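PDB 4I3B: bilirubin-inducible fluorescent protein UnaG from Anguilla japonica, which binds unconjugated bilirubin with high affinity inside its beta-barrel and, once loaded with it, emits green fluorescence on excitation. Local coordinates for residues M1-D13 and T37-M51. Sequence-based numbering, arbitrary orientation. Where two conformers were deposited one is given.
With BLR (3-[5-[(Z)-(4-ethenyl-3-methyl-5-oxidanylidene-pyrrol-2-ylidene)methyl]-2-[[5-[(Z)-(3-ethenyl-4-methyl-5-oxidanylidene-pyrrol-2-ylidene)methyl]-3-(3-hydroxy-3-oxopropyl)-4-methyl-1H-pyrrol-2-yl]methyl]-4-methyl-1H-pyrrol-3-yl]propanoic acid), chain G.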
loop_
_atom_site.group_PDB
_atom_site.type_symbol
_atom_site.label_atom_id
_atom_site.label_comp_id
_atom_site.label_asym_id
_atom_site.label_seq_id
_atom_site.Cartn_x
_atom_site.Cartn_y
_atom_site.Cartn_z
ATOM N N MET A 1 15.256 2.760 9.365
ATOM C CA MET A 1 14.513 1.500 9.634
ATOM C C MET A 1 13.001 1.683 9.396
ATOM O O MET A 1 12.595 2.231 8.371
ATOM C CB MET A 1 14.841 1.027 11.055
ATOM C CG MET A 1 14.790 2.122 12.131
ATOM S SD MET A 1 15.565 1.552 13.653
ATOM C CE MET A 1 14.634 0.073 14.028
ATOM N N VAL A 2 12.167 1.214 10.320
ATOM C CA VAL A 2 10.736 1.393 10.199
ATOM C C VAL A 2 10.293 2.722 10.807
ATOM O O VAL A 2 9.271 3.267 10.419
ATOM C CB VAL A 2 10.063 0.202 10.918
ATOM C CG1 VAL A 2 8.610 0.440 11.222
ATOM C CG2 VAL A 2 10.282 -1.118 10.087
ATOM N N GLU A 3 11.083 3.240 11.746
ATOM C CA GLU A 3 10.749 4.455 12.477
ATOM C C GLU A 3 10.384 5.625 11.548
ATOM O O GLU A 3 9.417 6.366 11.791
ATOM C CB GLU A 3 11.927 4.819 13.392
ATOM C CG GLU A 3 12.055 3.954 14.674
ATOM C CD GLU A 3 12.648 2.528 14.484
ATOM O OE1 GLU A 3 12.959 2.087 13.344
ATOM O OE2 GLU A 3 12.805 1.833 15.521
ATOM N N LYS A 4 11.133 5.765 10.459
ATOM C CA LYS A 4 10.975 6.907 9.555
ATOM C C LYS A 4 9.608 6.934 8.871
ATOM O O LYS A 4 9.162 8.005 8.417
ATOM C CB LYS A 4 12.078 6.927 8.490
ATOM C CG LYS A 4 12.082 5.710 7.554
ATOM C CD LYS A 4 13.203 5.811 6.515
ATOM C CE LYS A 4 13.245 4.572 5.605
ATOM N NZ LYS A 4 13.905 3.404 6.229
ATOM N N PHE A 5 8.940 5.783 8.791
ATOM C CA PHE A 5 7.618 5.718 8.162
ATOM C C PHE A 5 6.483 6.143 9.094
ATOM O O PHE A 5 5.360 6.382 8.632
ATOM C CB PHE A 5 7.320 4.315 7.616
ATOM C CG PHE A 5 8.216 3.896 6.484
ATOM C CD1 PHE A 5 8.009 4.347 5.179
ATOM C CD2 PHE A 5 9.278 3.050 6.737
ATOM C CE1 PHE A 5 8.855 3.945 4.138
ATOM C CE2 PHE A 5 10.133 2.638 5.712
ATOM C CZ PHE A 5 9.931 3.088 4.408
ATOM N N VAL A 6 6.753 6.208 10.391
ATOM C CA VAL A 6 5.696 6.426 11.372
ATOM C C VAL A 6 4.973 7.750 11.226
ATOM O O VAL A 6 5.557 8.758 10.827
ATOM C CB VAL A 6 6.283 6.209 12.808
ATOM C CG1 VAL A 6 5.356 6.651 13.910
ATOM C CG2 VAL A 6 6.625 4.731 12.981
ATOM N N GLY A 7 3.681 7.716 11.523
ATOM C CA GLY A 7 2.870 8.918 11.609
ATOM C C GLY A 7 1.883 9.029 10.460
ATOM O O GLY A 7 1.563 8.041 9.764
ATOM N N THR A 8 1.364 10.227 10.258
ATOM C CA THR A 8 0.317 10.442 9.298
ATOM C C THR A 8 0.869 10.880 7.941
ATOM O O THR A 8 1.857 11.644 7.892
ATOM C CB THR A 8 -0.653 11.495 9.813
ATOM O OG1 THR A 8 -1.185 11.042 11.052
ATOM C CG2 THR A 8 -1.793 11.723 8.825
ATOM N N TRP A 9 0.205 10.402 6.868
ATOM C CA TRP A 9 0.551 10.698 5.498
ATOM C C TRP A 9 -0.712 10.942 4.670
ATOM O O TRP A 9 -1.738 10.290 4.875
ATOM C CB TRP A 9 1.264 9.509 4.874
ATOM C CG TRP A 9 2.584 9.176 5.438
ATOM C CD1 TRP A 9 2.853 8.229 6.405
ATOM C CD2 TRP A 9 3.824 9.770 5.091
ATOM N NE1 TRP A 9 4.209 8.190 6.648
ATOM C CE2 TRP A 9 4.825 9.131 5.860
ATOM C CE3 TRP A 9 4.200 10.783 4.198
ATOM C CZ2 TRP A 9 6.174 9.450 5.731
ATOM C CZ3 TRP A 9 5.552 11.108 4.091
ATOM C CH2 TRP A 9 6.516 10.433 4.840
ATOM N N LYS A 10 -0.652 11.878 3.722
ATOM C CA LYS A 10 -1.784 12.211 2.861
ATOM C C LYS A 10 -1.336 12.159 1.411
ATOM O O LYS A 10 -0.226 12.583 1.086
ATOM C CB LYS A 10 -2.293 13.646 3.156
ATOM C CG LYS A 10 -2.839 13.866 4.573
ATOM C CD LYS A 10 -3.295 15.307 4.768
ATOM C CE LYS A 10 -4.245 15.736 3.675
ATOM N NZ LYS A 10 -4.988 16.973 4.043
ATOM N N ILE A 11 -2.184 11.692 0.513
ATOM C CA ILE A 11 -1.720 11.516 -0.861
ATOM C C ILE A 11 -1.385 12.853 -1.486
ATOM O O ILE A 11 -2.029 13.864 -1.219
ATOM C CB ILE A 11 -2.691 10.703 -1.754
ATOM C CG1 ILE A 11 -1.948 10.065 -2.935
ATOM C CG2 ILE A 11 -3.812 11.552 -2.255
ATOM C CD1 ILE A 11 -2.772 9.012 -3.688
ATOM N N ALA A 12 -0.346 12.818 -2.316
ATOM C CA ALA A 12 0.116 13.954 -3.085
ATOM C C ALA A 12 -0.082 13.728 -4.594
ATOM O O ALA A 12 -0.482 14.646 -5.296
ATOM C CB ALA A 12 1.601 14.215 -2.784
ATOM N N ASP A 13 0.230 12.544 -5.113
ATOM C CA ASP A 13 0.068 12.268 -6.538
ATOM C C ASP A 13 -0.032 10.785 -6.780
ATOM O O ASP A 13 0.331 9.985 -5.940
ATOM C CB ASP A 13 1.203 12.872 -7.384
ATOM C CG ASP A 13 2.565 12.537 -6.859
ATOM O OD1 ASP A 13 2.860 11.330 -6.701
ATOM O OD2 ASP A 13 3.352 13.485 -6.578
ATOM N N THR A 37 -9.224 7.913 -5.644
ATOM C CA THR A 37 -9.139 8.127 -4.200
ATOM C C THR A 37 -8.029 9.089 -3.783
ATOM O O THR A 37 -7.027 9.246 -4.473
ATOM C CB THR A 37 -8.938 6.797 -3.423
ATOM O OG1 THR A 37 -7.782 6.094 -3.903
ATOM C CG2 THR A 37 -10.172 5.917 -3.562
ATOM N N THR A 38 -8.226 9.703 -2.622
ATOM C CA THR A 38 -7.197 10.512 -1.992
ATOM C C THR A 38 -6.996 9.982 -0.569
ATOM O O THR A 38 -7.515 10.530 0.398
ATOM C CB THR A 38 -7.580 11.993 -2.005
ATOM O OG1 THR A 38 -8.885 12.128 -1.441
ATOM C CG2 THR A 38 -7.594 12.541 -3.453
ATOM N N PRO A 39 -6.247 8.879 -0.435
ATOM C CA PRO A 39 -6.091 8.215 0.862
ATOM C C PRO A 39 -5.272 8.981 1.903
ATOM O O PRO A 39 -4.426 9.811 1.582
ATOM C CB PRO A 39 -5.372 6.926 0.482
ATOM C CG PRO A 39 -4.619 7.273 -0.800
ATOM C CD PRO A 39 -5.635 8.104 -1.524
ATOM N N THR A 40 -5.556 8.669 3.168
ATOM C CA THR A 40 -4.771 9.095 4.317
ATOM C C THR A 40 -4.298 7.814 4.997
ATOM O O THR A 40 -5.083 6.846 5.120
ATOM C CB THR A 40 -5.622 9.905 5.300
ATOM O OG1 THR A 40 -6.229 10.988 4.597
ATOM C CG2 THR A 40 -4.775 10.465 6.413
ATOM N N LEU A 41 -3.046 7.805 5.446
ATOM C CA LEU A 41 -2.462 6.686 6.179
ATOM C C LEU A 41 -2.065 7.125 7.566
ATOM O O LEU A 41 -1.553 8.238 7.740
ATOM C CB LEU A 41 -1.193 6.212 5.495
ATOM C CG LEU A 41 -1.204 6.052 3.988
ATOM C CD1 LEU A 41 0.173 5.709 3.476
ATOM C CD2 LEU A 41 -2.220 5.042 3.532
ATOM N N TYR A 42 -2.219 6.220 8.534
ATOM C CA TYR A 42 -1.757 6.433 9.901
ATOM C C TYR A 42 -0.917 5.225 10.214
ATOM O O TYR A 42 -1.447 4.115 10.365
ATOM C CB TYR A 42 -2.931 6.524 10.880
ATOM C CG TYR A 42 -3.967 7.541 10.489
ATOM C CD1 TYR A 42 -3.890 8.847 10.955
ATOM C CD2 TYR A 42 -5.012 7.208 9.629
ATOM C CE1 TYR A 42 -4.843 9.800 10.610
ATOM C CE2 TYR A 42 -5.947 8.155 9.246
ATOM C CZ TYR A 42 -5.869 9.446 9.739
ATOM O OH TYR A 42 -6.817 10.363 9.351
ATOM N N ILE A 43 0.386 5.445 10.286
ATOM C CA ILE A 43 1.341 4.372 10.467
ATOM C C ILE A 43 1.890 4.378 11.883
ATOM O O ILE A 43 2.311 5.410 12.389
ATOM C CB ILE A 43 2.472 4.540 9.457
ATOM C CG1 ILE A 43 1.875 4.519 8.062
ATOM C CG2 ILE A 43 3.521 3.430 9.617
ATOM C CD1 ILE A 43 2.896 4.508 6.921
ATOM N N SER A 44 1.901 3.230 12.537
ATOM C CA SER A 44 2.469 3.146 13.868
ATOM C C SER A 44 3.368 1.896 13.914
ATOM O O SER A 44 3.299 1.034 13.034
ATOM C CB SER A 44 1.341 3.135 14.921
ATOM O OG SER A 44 0.451 2.056 14.674
ATOM N N GLN A 45 4.287 1.860 14.861
ATOM C CA GLN A 45 5.217 0.738 14.922
ATOM C C GLN A 45 5.542 0.384 16.343
ATOM O O GLN A 45 5.339 1.178 17.275
ATOM C CB GLN A 45 6.508 1.052 14.149
ATOM C CG GLN A 45 7.484 1.983 14.862
ATOM C CD GLN A 45 8.495 1.234 15.716
ATOM O OE1 GLN A 45 8.809 0.070 15.454
ATOM N NE2 GLN A 45 9.010 1.898 16.745
ATOM N N LYS A 46 6.059 -0.830 16.478
ATOM C CA LYS A 46 6.463 -1.379 17.743
ATOM C C LYS A 46 7.771 -2.140 17.528
ATOM O O LYS A 46 7.847 -3.002 16.654
ATOM C CB LYS A 46 5.326 -2.295 18.226
ATOM C CG LYS A 46 4.180 -1.510 18.855
ATOM C CD LYS A 46 3.013 -2.383 19.273
ATOM C CE LYS A 46 1.836 -1.538 19.757
ATOM N NZ LYS A 46 0.510 -2.175 19.437
ATOM N N ASP A 47 8.811 -1.776 18.281
ATOM C CA ASP A 47 10.036 -2.582 18.351
ATOM C C ASP A 47 10.913 -2.588 17.100
ATOM O O ASP A 47 11.898 -3.324 17.030
ATOM C CB ASP A 47 9.668 -4.020 18.722
ATOM C CG ASP A 47 9.128 -4.121 20.128
ATOM O OD1 ASP A 47 9.741 -3.498 21.034
ATOM O OD2 ASP A 47 8.093 -4.800 20.328
ATOM N N GLY A 48 10.561 -1.775 16.116
ATOM C CA GLY A 48 11.339 -1.684 14.896
ATOM C C GLY A 48 11.054 -2.832 13.947
ATOM O O GLY A 48 11.645 -2.899 12.864
ATOM N N ASP A 49 10.155 -3.738 14.325
ATOM C CA ASP A 49 9.801 -4.850 13.440
ATOM C C ASP A 49 8.313 -5.175 13.395
ATOM O O ASP A 49 7.931 -6.142 12.757
ATOM C CB ASP A 49 10.581 -6.110 13.815
ATOM C CG ASP A 49 10.098 -6.729 15.105
ATOM O OD1 ASP A 49 9.343 -6.057 15.846
ATOM O OD2 ASP A 49 10.486 -7.882 15.390
ATOM N N LYS A 50 7.472 -4.389 14.069
ATOM C CA LYS A 50 6.017 -4.570 13.973
ATOM C C LYS A 50 5.384 -3.262 13.559
ATOM O O LYS A 50 5.780 -2.199 14.042
ATOM C CB LYS A 50 5.426 -5.035 15.302
ATOM C CG LYS A 50 5.714 -6.518 15.608
ATOM C CD LYS A 50 5.286 -6.900 17.034
ATOM C CE LYS A 50 6.295 -6.426 18.087
ATOM N NZ LYS A 50 7.688 -6.977 17.868
ATOM N N MET A 51 4.411 -3.326 12.652
ATOM C CA MET A 51 3.725 -2.124 12.179
ATOM C C MET A 51 2.234 -2.316 12.113
ATOM O O MET A 51 1.733 -3.417 11.902
ATOM C CB MET A 51 4.234 -1.728 10.774
ATOM C CG MET A 51 5.729 -1.478 10.744
ATOM S SD MET A 51 6.370 -1.009 9.121
ATOM C CE MET A 51 5.573 0.563 8.833
HETATM C CHA BLR G . -3.659 2.238 0.227
HETATM N NA BLR G . -1.845 1.271 1.700
HETATM C C1A BLR G . -3.132 1.262 1.264
HETATM C C2A BLR G . -3.790 0.177 1.819
HETATM C C3A BLR G . -2.851 -0.494 2.603
HETATM C C4A BLR G . -1.655 0.209 2.518
HETATM C CMA BLR G . -3.084 -1.732 3.415
HETATM C CAA BLR G . -5.230 -0.180 1.619
HETATM C CBA BLR G . -5.423 -1.296 0.671
HETATM C CGA BLR G . -6.847 -1.683 0.492
HETATM O O1A BLR G . -7.782 -0.856 0.693
HETATM O O2A BLR G . -7.067 -2.905 0.163
HETATM C CHB BLR G . -0.418 -0.169 3.223
HETATM N NB BLR G . 0.856 1.923 3.053
HETATM C C1B BLR G . 0.697 0.586 3.480
HETATM C C2B BLR G . 1.867 0.193 4.156
HETATM C C3B BLR G . 2.717 1.153 4.215
HETATM C C4B BLR G . 2.227 2.402 3.499
HETATM C CMB BLR G . 2.040 -1.194 4.742
HETATM O OB BLR G . 2.666 3.481 3.305
HETATM C CAB BLR G . 4.054 1.144 4.860
HETATM C CBB BLR G . 4.914 2.208 4.872
HETATM N NC BLR G . -8.116 1.574 -2.527
HETATM C C1C BLR G . -9.633 1.718 -2.730
HETATM C C2C BLR G . -9.908 0.541 -3.600
HETATM C C3C BLR G . -8.842 -0.142 -3.841
HETATM C C4C BLR G . -7.716 0.386 -3.236
HETATM C CMC BLR G . -11.307 0.258 -4.036
HETATM O OC BLR G . -10.325 2.599 -2.301
HETATM C CAC BLR G . -8.761 -1.389 -4.623
HETATM C CBC BLR G . -9.496 -1.610 -5.740
HETATM C CHD BLR G . -6.438 -0.067 -3.264
HETATM N ND BLR G . -5.273 1.315 -1.451
HETATM C C1D BLR G . -5.309 0.421 -2.456
HETATM C C2D BLR G . -3.925 -0.062 -2.646
HETATM C C3D BLR G . -3.117 0.578 -1.742
HETATM C C4D BLR G . -3.953 1.467 -0.916
HETATM C CMD BLR G . -3.554 -1.059 -3.693
HETATM C CAD BLR G . -1.639 0.347 -1.585
HETATM C CBD BLR G . -0.855 1.447 -2.273
HETATM C CGD BLR G . -0.730 2.640 -1.397
HETATM O O1D BLR G . -1.171 3.732 -1.797
HETATM O O2D BLR G . -0.156 2.579 -0.285
HETATM O O HOH W 1 11.741 1.037 18.004
#
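Gly7 and Ile43 exchange a pair of backbone hydrogen bonds, Gly7 N reaching Ile43 O at 2.8 Å, and Trp9 and Leu41 form the next hydrogen-bonded pair, which joins strands 7-13 and 40-46 antiparallel. A longer bond, Ile11 N to Pro39 O at 3.1 Å, continues the register. Within 1-13 the indole N-H at Trp9 NE1 is given to Phe5 O at 2.9 Å, nearly straight at 173°; the acceptor lies in the ring plane, whereas the nitrogen stands above the carbonyl plane. With CG anti to the carbonyl carbon (chi1 -66°) and the ring turned across that bond (chi2 96°), NE1 comes to face Phe5 O, and Trp9 CD1 meets Ile43 CD1 obliquely at 3.8 Å. With an alanine at Trp9, Phe5 O loses this N-H, the 3-10 segment 3-5 would probably be held less firmly, and a gap would be likely to open beside Ile43 CD1. At the turn, Gln45 OE1 accepts the N-H of Gly48 on an in-plane lone pair, while a water links Gln45 NE2 to Glu3 OE2. Val6 CG2 abuts Gln45 CG at 3.4 Å, the side chains crossing at about a right angle. Val2 CG1 presses on Met51 SD at 3.4 Å, and Ile11 CD1 rests on Pro39 CD at 3.7 Å. On the other face, Thr8 lies alongside Tyr42, whose hydroxyl is hydrogen-bonded to Glu56. The FABP-family barrel thus turns hydroxyl-bearing Thr8 and Tyr42 away from bilirubin and apolar groups to it: Ile43 CD1 and Phe5 CD1 meet its vinyl carbon CBB, and Leu41 CD1 lies against its oxygen OB at 3.3 Å.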